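Local coordinates for protein leucine aminopeptidase 2 (Saccharomyces cerevisiae, PDB 2XQ0) that cleaves amino acids from the N terminus of di- and tripeptides as a zinc aminopeptidase and has low epoxide hydrolase activity in vitro, at residues S162-F167 / L311-S316; P203-G208 / G274-P279. All blocks are in the same frame, centred on the assembly; numbering follows the deposited sequence.

Interaction 1 of 2, residues S162-F167 / L311-S316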
ATOM      1  N   SER A 162      14.127 -10.818  -0.900  1.00 19.61           N
ATOM      2  CA  SER A 162      15.458 -11.116  -1.423  1.00 22.00           C
ATOM      3  C   SER A 162      15.440 -12.096  -2.587  1.00 25.53           C
ATOM      4  O   SER A 162      16.384 -12.140  -3.370  1.00 26.08           O
ATOM      5  CB  SER A 162      16.391 -11.660  -0.328  1.00 28.40           C
ATOM      6  OG  SER A 162      16.853 -10.624   0.515  1.00 28.96           O
ATOM      7  N   VAL A 163      14.378 -12.893  -2.710  1.00 21.56           N
ATOM      8  CA  VAL A 163      14.318 -13.866  -3.800  1.00 23.16           C
ATOM      9  C   VAL A 163      13.386 -13.388  -4.902  1.00 25.84           C
ATOM     10  O   VAL A 163      12.220 -13.136  -4.637  1.00 21.46           O
ATOM     11  CB  VAL A 163      13.865 -15.245  -3.280  1.00 21.49           C
ATOM     12  CG1 VAL A 163      13.666 -16.243  -4.430  1.00 22.60           C
ATOM     13  CG2 VAL A 163      14.891 -15.778  -2.282  1.00 16.88           C
ATOM     14  N   LYS A 164      13.903 -13.244  -6.126  1.00 23.12           N
ATOM     15  CA  LYS A 164      13.083 -12.829  -7.260  1.00 28.89           C
ATOM     16  C   LYS A 164      13.266 -13.827  -8.394  1.00 24.86           C
ATOM     17  O   LYS A 164      14.367 -14.325  -8.622  1.00 32.02           O
ATOM     18  CB  LYS A 164      13.474 -11.421  -7.727  1.00 25.17           C
ATOM     19  CG  LYS A 164      13.597 -10.427  -6.577  1.00 27.77           C
ATOM     20  CD  LYS A 164      13.100  -9.047  -6.975  1.00 29.98           C
ATOM     21  CE  LYS A 164      14.179  -8.253  -7.674  1.00 18.18           C
ATOM     22  NZ  LYS A 164      13.758  -6.840  -7.885  1.00 20.17           N
ATOM     23  N   SER A 165      12.179 -14.108  -9.095  1.00 26.36           N
ATOM     24  CA  SER A 165      12.119 -15.191 -10.068  1.00 29.17           C
ATOM     25  C   SER A 165      11.150 -14.812 -11.166  1.00 29.17           C
ATOM     26  O   SER A 165      10.150 -14.165 -10.892  1.00 22.95           O
ATOM     27  CB  SER A 165      11.575 -16.441  -9.374  1.00 30.13           C
ATOM     28  OG  SER A 165      11.326 -17.476 -10.291  1.00 28.04           O
ATOM     29  N   THR A 166      11.441 -15.207 -12.405  1.00 21.53           N
ATOM     30  CA  THR A 166      10.432 -15.169 -13.442  1.00 23.88           C
ATOM     31  C   THR A 166       9.317 -16.164 -13.093  1.00 21.10           C
ATOM     32  O   THR A 166       9.550 -17.146 -12.363  1.00 24.90           O
ATOM     33  CB  THR A 166      11.047 -15.510 -14.808  1.00 26.20           C
ATOM     34  OG1 THR A 166      11.709 -16.780 -14.727  1.00 25.95           O
ATOM     35  CG2 THR A 166      12.078 -14.450 -15.193  1.00 32.67           C
ATOM     36  N   PHE A 167       8.112 -15.905 -13.601  1.00 24.14           N
ATOM     37  CA  PHE A 167       6.969 -16.797 -13.402  1.00 26.91           C
ATOM     38  C   PHE A 167       6.267 -17.149 -14.707  1.00 26.82           C
ATOM     39  O   PHE A 167       6.193 -16.345 -15.629  1.00 24.09           O
ATOM     40  CB  PHE A 167       5.906 -16.163 -12.499  1.00 27.05           C
ATOM     41  CG  PHE A 167       6.236 -16.185 -11.048  1.00 23.37           C
ATOM     42  CD1 PHE A 167       7.131 -15.272 -10.518  1.00 20.52           C
ATOM     43  CD2 PHE A 167       5.607 -17.078 -10.193  1.00 26.86           C
ATOM     44  CE1 PHE A 167       7.422 -15.279  -9.175  1.00 19.73           C
ATOM     45  CE2 PHE A 167       5.903 -17.097  -8.832  1.00 26.47           C
ATOM     46  CZ  PHE A 167       6.809 -16.199  -8.324  1.00 27.02           C
ATOM     47  N   LEU A 311      11.073  -3.318  -9.635  1.00 19.18           N
ATOM     48  CA  LEU A 311      12.322  -3.464 -10.363  1.00 20.96           C
ATOM     49  C   LEU A 311      13.494  -3.570  -9.389  1.00 24.53           C
ATOM     50  O   LEU A 311      14.379  -4.430  -9.532  1.00 20.18           O
ATOM     51  CB  LEU A 311      12.502  -2.261 -11.304  1.00 16.06           C
ATOM     52  CG  LEU A 311      13.654  -2.398 -12.297  1.00 22.85           C
ATOM     53  CD1 LEU A 311      13.448  -3.641 -13.160  1.00 24.80           C
ATOM     54  CD2 LEU A 311      13.795  -1.142 -13.167  1.00 26.84           C
ATOM     55  N   VAL A 312      13.484  -2.699  -8.379  1.00 22.83           N
ATOM     56  CA  VAL A 312      14.522  -2.669  -7.359  1.00 24.38           C
ATOM     57  C   VAL A 312      13.835  -2.871  -6.015  1.00 25.37           C
ATOM     58  O   VAL A 312      12.975  -2.096  -5.650  1.00 25.51           O
ATOM     59  CB  VAL A 312      15.271  -1.311  -7.351  1.00 24.65           C
ATOM     60  CG1 VAL A 312      16.188  -1.220  -6.150  1.00 24.27           C
ATOM     61  CG2 VAL A 312      16.060  -1.123  -8.636  1.00 19.74           C
ATOM     62  N   THR A 313      14.191  -3.931  -5.299  1.00 16.45           N
ATOM     63  CA  THR A 313      13.395  -4.386  -4.162  1.00 22.69           C
ATOM     64  C   THR A 313      14.163  -4.374  -2.846  1.00 20.25           C
ATOM     65  O   THR A 313      15.352  -4.650  -2.815  1.00 20.74           O
ATOM     66  CB  THR A 313      12.907  -5.823  -4.426  1.00 23.52           C
ATOM     67  OG1 THR A 313      12.326  -5.884  -5.730  1.00 23.37           O
ATOM     68  CG2 THR A 313      11.871  -6.262  -3.370  1.00 18.10           C
ATOM     69  N   ASN A 314      13.482  -4.063  -1.747  1.00 19.27           N
ATOM     70  CA  ASN A 314      14.119  -4.171  -0.450  1.00 15.28           C
ATOM     71  C   ASN A 314      14.439  -5.635  -0.144  1.00 17.83           C
ATOM     72  O   ASN A 314      13.635  -6.539  -0.408  1.00 18.62           O
ATOM     73  CB  ASN A 314      13.252  -3.567   0.671  1.00 19.55           C
ATOM     74  CG  ASN A 314      11.778  -3.989   0.583  1.00 33.40           C
ATOM     75  OD1 ASN A 314      11.445  -5.010   0.005  1.00 42.65           O
ATOM     76  ND2 ASN A 314      10.899  -3.191   1.167  1.00 34.96           N
ATOM     77  N   CYS A 315      15.613  -5.874   0.423  1.00 15.26           N
ATOM     78  CA  CYS A 315      16.044  -7.242   0.660  1.00 18.84           C
ATOM     79  C   CYS A 315      15.314  -7.895   1.822  1.00 23.62           C
ATOM     80  O   CYS A 315      15.218  -9.121   1.885  1.00 29.40           O
ATOM     81  CB  CYS A 315      17.550  -7.277   0.900  1.00 30.85           C
ATOM     82  SG  CYS A 315      18.025  -6.494   2.427  1.00 32.93           S
ATOM     83  N   SER A 316      14.813  -7.078   2.745  1.00 22.49           N
ATOM     84  CA  SER A 316      14.079  -7.580   3.898  1.00 20.58           C
ATOM     85  C   SER A 316      13.139  -6.504   4.382  1.00 20.93           C
ATOM     86  O   SER A 316      13.188  -5.370   3.910  1.00 22.08           O
ATOM     87  CB  SER A 316      15.032  -7.957   5.030  1.00 28.77           C
ATOM     88  OG  SER A 316      15.388  -6.833   5.814  1.00 25.24           O
TER
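Lys164 NZ is gripped by several oxygens near the C-terminal end of helix 297-311, which carries the zinc-binding His301 and His305. It donates to Thr313 OG1 at 2.8 Å and to the backbone oxygen of Leu311, NZ to O 3.0 Å. The second bond is not aimed at a lone pair: the amine sits above the carbonyl plane, 69° out of it. Lys424 O on the neighbouring parallel strand 424-426 takes a further bond from NZ.

The Lys164 chain bends at chi2 and again at chi3 (-84°), which turns its end to the carbonyls at the helix end. On the way it runs alongside Thr313 in the opposite direction, with Lys164 CD 3.5 Å from Thr313 OG1. The threonine hydroxyl accepts from the lysine and in turn donates to Gly309 O. These two bonds fix its rotation.

A second polar link lies just past strand 312-314. Ser162 OG donates to Cys315 O at 2.6 Å, tilted 17° from the carbonyl plane. Ser162 OG also packs against Cys315 CB at 3.4 Å. The Ser162 amide turns instead to Thr160 OG1.

The contact joins the M1 N-terminal domain, through the segment that leads into strand 165-172, to the catalytic domain. It is almost wholly polar. A lysine ammonium set among backbone carbonyls at a helix C-terminus would probably be stabilised by the partial negative charge there, and in return it satisfies carbonyls that the helix itself may leave without an amide partner.

Interaction 2 of 2, residues P203-G208 / G274-P279; sequences PAYLIG and GGMESP. With BES (2-(3-amino-2-hydroxy-4-phenyl-butyrylamino)-4-methyl-pentanoic acid), chain B.
Leu206 and Tyr205 back the GGMES segment, this enzyme's form of the GXMEN exopeptidase motif of M1 aminopeptidases. In the first shell, Glu277 OE1 accepts from the free amine of bestatin, BES N2 to OE1 2.8 Å. Met276 SD approaches BES N2 to 3.0 Å, without a hydrogen bond. At the other end of the inhibitor, Gly274 N donates to BES O4 at 2.6 Å, with a weak second bond from Gly275 N. The Glu277 chain leaves between the backbone N and the carbonyl carbon (chi1 69°) and bends again at chi2, which carries the carboxylate to the amine.

Its other oxygen, OE2, lies at the edge of the Tyr205 ring, and a water 2.6 Å from OE2 connects it to Tyr205 OH. Replacing Glu277 by an alanine would probably leave the inhibitor amine without its carboxylate and the water without this anchor.

Leu206 CD2 packs on Met276 CE from behind at 3.7 Å, the side chains crossing at about a right angle. Leu206 CG lies over one face of the Tyr205 ring, toward its rim; Trp317 meets the ring edge-to-face. Asn310 ND2 bonds Glu277 O. Leu206 CB meets Pro279 CD at 3.6 Å. Ser278 OG donates to Leu206 O at 3.1 Å from 46° above the carbonyl plane, and lies 3.7 Å from Gly208 CA, where a side-chain CB would run into the hydroxyl.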
ATOM      1  N   PRO A 203       9.666 -10.815  -6.633  1.00 18.91           N
ATOM      2  CA  PRO A 203       9.499 -11.475  -5.329  1.00 16.86           C
ATOM      3  C   PRO A 203       8.080 -12.061  -5.208  1.00 23.14           C
ATOM      4  O   PRO A 203       7.150 -11.583  -5.868  1.00 20.92           O
ATOM      5  CB  PRO A 203       9.696 -10.330  -4.326  1.00 22.08           C
ATOM      6  CG  PRO A 203       9.305  -9.105  -5.064  1.00 27.06           C
ATOM      7  CD  PRO A 203       9.659  -9.343  -6.515  1.00 23.55           C
ATOM      8  N   ALA A 204       7.917 -13.083  -4.379  1.00 20.43           N
ATOM      9  CA  ALA A 204       6.612 -13.726  -4.203  1.00 25.80           C
ATOM     10  C   ALA A 204       5.527 -12.753  -3.731  1.00 16.44           C
ATOM     11  O   ALA A 204       4.349 -12.948  -4.032  1.00 19.61           O
ATOM     12  CB  ALA A 204       6.717 -14.912  -3.226  1.00 22.69           C
ATOM     13  N   TYR A 205       5.909 -11.726  -2.975  1.00 18.07           N
ATOM     14  CA  TYR A 205       4.893 -10.882  -2.339  1.00 12.84           C
ATOM     15  C   TYR A 205       4.167 -10.036  -3.404  1.00 17.92           C
ATOM     16  O   TYR A 205       3.112  -9.499  -3.139  1.00 20.38           O
ATOM     17  CB  TYR A 205       5.476 -10.010  -1.227  1.00 21.71           C
ATOM     18  CG  TYR A 205       6.219  -8.783  -1.704  1.00 23.62           C
ATOM     19  CD1 TYR A 205       5.532  -7.638  -2.098  1.00 22.63           C
ATOM     20  CD2 TYR A 205       7.596  -8.766  -1.750  1.00 23.60           C
ATOM     21  CE1 TYR A 205       6.204  -6.519  -2.519  1.00 19.62           C
ATOM     22  CE2 TYR A 205       8.284  -7.651  -2.184  1.00 24.43           C
ATOM     23  CZ  TYR A 205       7.583  -6.532  -2.564  1.00 28.01           C
ATOM     24  OH  TYR A 205       8.259  -5.421  -2.996  1.00 26.50           O
ATOM     25  N   LEU A 206       4.745  -9.952  -4.606  1.00 13.27           N
ATOM     26  CA  LEU A 206       4.157  -9.188  -5.713  1.00 13.48           C
ATOM     27  C   LEU A 206       3.181 -10.010  -6.560  1.00 19.66           C
ATOM     28  O   LEU A 206       2.495  -9.472  -7.434  1.00 18.36           O
ATOM     29  CB  LEU A 206       5.247  -8.619  -6.616  1.00 16.39           C
ATOM     30  CG  LEU A 206       6.026  -7.459  -5.988  1.00 26.34           C
ATOM     31  CD1 LEU A 206       7.119  -6.989  -6.927  1.00 28.15           C
ATOM     32  CD2 LEU A 206       5.075  -6.327  -5.685  1.00 23.73           C
ATOM     33  N   ILE A 207       3.125 -11.312  -6.311  1.00 18.75           N
ATOM     34  CA  ILE A 207       2.185 -12.138  -7.045  1.00 21.30           C
ATOM     35  C   ILE A 207       0.783 -11.650  -6.742  1.00 16.51           C
ATOM     36  O   ILE A 207       0.456 -11.305  -5.598  1.00 20.43           O
ATOM     37  CB  ILE A 207       2.314 -13.623  -6.720  1.00 24.95           C
ATOM     38  CG1 ILE A 207       3.611 -14.173  -7.325  1.00 24.90           C
ATOM     39  CG2 ILE A 207       1.111 -14.397  -7.262  1.00 27.84           C
ATOM     40  CD1 ILE A 207       3.594 -14.143  -8.852  1.00 22.69           C
ATOM     41  N   GLY A 208      -0.030 -11.576  -7.788  1.00 15.80           N
ATOM     42  CA  GLY A 208      -1.403 -11.141  -7.637  1.00 27.35           C
ATOM     43  C   GLY A 208      -2.319 -12.010  -8.464  1.00 24.08           C
ATOM     44  O   GLY A 208      -1.975 -12.391  -9.591  1.00 23.15           O
ATOM     45  N   GLY A 274      -5.601   0.924  -0.572  1.00 25.70           N
ATOM     46  CA  GLY A 274      -5.893   1.914  -1.590  1.00 22.88           C
ATOM     47  C   GLY A 274      -5.456   1.291  -2.902  1.00 28.04           C
ATOM     48  O   GLY A 274      -6.098   1.451  -3.933  1.00 24.00           O
ATOM     49  N   GLY A 275      -4.368   0.533  -2.849  1.00 30.27           N
ATOM     50  CA  GLY A 275      -3.854  -0.104  -4.046  1.00 32.19           C
ATOM     51  C   GLY A 275      -2.759  -1.082  -3.721  1.00 28.20           C
ATOM     52  O   GLY A 275      -2.246  -1.070  -2.606  1.00 40.21           O
ATOM     53  N   MET A 276      -2.406  -1.938  -4.682  1.00 20.70           N
ATOM     54  CA  MET A 276      -1.299  -2.879  -4.498  1.00 20.08           C
ATOM     55  C   MET A 276      -0.646  -2.970  -5.852  1.00 27.65           C
ATOM     56  O   MET A 276      -1.324  -3.226  -6.852  1.00 17.96           O
ATOM     57  CB  MET A 276      -1.782  -4.257  -4.063  1.00 17.97           C
ATOM     58  CG  MET A 276      -0.675  -5.305  -3.980  1.00 26.85           C
ATOM     59  SD  MET A 276       0.681  -4.865  -2.845  1.00 36.79           S
ATOM     60  CE  MET A 276       2.066  -5.717  -3.603  1.00 38.23           C
ATOM     61  N   GLU A 277       0.666  -2.767  -5.862  1.00 22.11           N
ATOM     62  CA  GLU A 277       1.455  -2.632  -7.081  1.00 17.88           C
ATOM     63  C   GLU A 277       1.878  -3.954  -7.725  1.00 20.46           C
ATOM     64  O   GLU A 277       3.019  -4.079  -8.160  1.00 26.43           O
ATOM     65  CB  GLU A 277       2.716  -1.830  -6.738  1.00 20.53           C
ATOM     66  CG  GLU A 277       3.746  -2.574  -5.825  1.00 17.03           C
ATOM     67  CD  GLU A 277       3.556  -2.336  -4.306  1.00 26.45           C
ATOM     68  OE1 GLU A 277       2.453  -1.935  -3.867  1.00 27.86           O
ATOM     69  OE2 GLU A 277       4.527  -2.557  -3.544  1.00 32.31           O
ATOM     70  N   SER A 278       0.993  -4.946  -7.809  1.00 16.73           N
ATOM     71  CA  SER A 278       1.349  -6.169  -8.516  1.00 16.06           C
ATOM     72  C   SER A 278       1.733  -5.818  -9.925  1.00 19.71           C
ATOM     73  O   SER A 278       0.991  -5.114 -10.603  1.00 21.75           O
ATOM     74  CB  SER A 278       0.187  -7.152  -8.562  1.00 27.08           C
ATOM     75  OG  SER A 278      -0.044  -7.677  -7.281  1.00 30.55           O
ATOM     76  N   PRO A 279       2.898  -6.303 -10.379  1.00 18.80           N
ATOM     77  CA  PRO A 279       3.374  -6.041 -11.746  1.00 22.05           C
ATOM     78  C   PRO A 279       2.394  -6.451 -12.823  1.00 21.67           C
ATOM     79  O   PRO A 279       1.918  -7.584 -12.830  1.00 20.37           O
ATOM     80  CB  PRO A 279       4.636  -6.901 -11.854  1.00 23.54           C
ATOM     81  CG  PRO A 279       5.087  -7.080 -10.470  1.00 29.38           C
ATOM     82  CD  PRO A 279       3.858  -7.111  -9.608  1.00 23.47           C
TER
HETATM   83  N2  BES B 901       1.440  -2.331  -1.328  1.00 46.76           N
HETATM   84  C1  BES B 901       1.229  -1.101  -0.593  1.00 45.88           C
HETATM   85  C6  BES B 901       0.212  -1.324   0.527  1.00 46.67           C
HETATM   86  C7  BES B 901       0.754  -2.316   1.532  1.00 48.03           C
HETATM   87  C8  BES B 901       2.054  -2.179   2.004  1.00 45.10           C
HETATM   88  C12 BES B 901      -0.037  -3.374   1.969  1.00 51.51           C
HETATM   89  C9  BES B 901       2.560  -3.092   2.922  1.00 44.27           C
HETATM   90  C11 BES B 901       0.471  -4.289   2.888  1.00 49.59           C
HETATM   91  C10 BES B 901       1.769  -4.148   3.367  1.00 44.60           C
HETATM   92  C2  BES B 901       0.750   0.022  -1.522  1.00 44.93           C
HETATM   93  O2  BES B 901       1.623   0.302  -2.626  1.00 32.40           O
HETATM   94  C3  BES B 901       0.601   1.249  -0.685  1.00 47.59           C
HETATM   95  O3  BES B 901       1.582   1.862  -0.257  1.00 38.26           O
HETATM   96  N1  BES B 901      -0.682   1.517  -0.481  1.00 55.01           N
HETATM   97  C4  BES B 901      -1.262   2.607   0.276  1.00 58.17           C
HETATM   98  C13 BES B 901      -1.593   3.640  -0.794  1.00 51.78           C
HETATM   99  C14 BES B 901      -1.015   5.015  -0.488  1.00 54.64           C
HETATM  100  C15 BES B 901      -0.903   5.833  -1.770  1.00 48.21           C
HETATM  101  C16 BES B 901       0.332   4.923   0.224  1.00 59.03           C
HETATM  102  C5  BES B 901      -2.543   2.085   0.862  1.00 58.04           C
HETATM  103  O1  BES B 901      -2.987   2.604   1.910  1.00 58.99           O
HETATM  104  O4  BES B 901      -3.119   1.133   0.276  1.00 49.54           O
HETATM  105  O   HOH W   1       6.843  -3.381  -4.443  1.00 28.50           O

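From the N terminus, the chain first passes 162-167, which leads into strand 165-172 of the large N-terminal sheet. It then reaches 203-208, in the loop between strands 201-202 and 209-211. It enters the catalytic domain, passes 274-279 and so closes the shorter loop of interaction 2. At 311-316, around the end of the zinc-binding helix, interaction 1 closes a longer loop that contains the shorter one. The contacts nest and do not cross. Their centres are about 12 Å apart and they touch: Lys164 CD lies 3.5 Å from Pro203 CD, and Thr313 CG2 lies 3.7 Å from Tyr205 OH. Both tie the N-terminal domain to the catalytic domain.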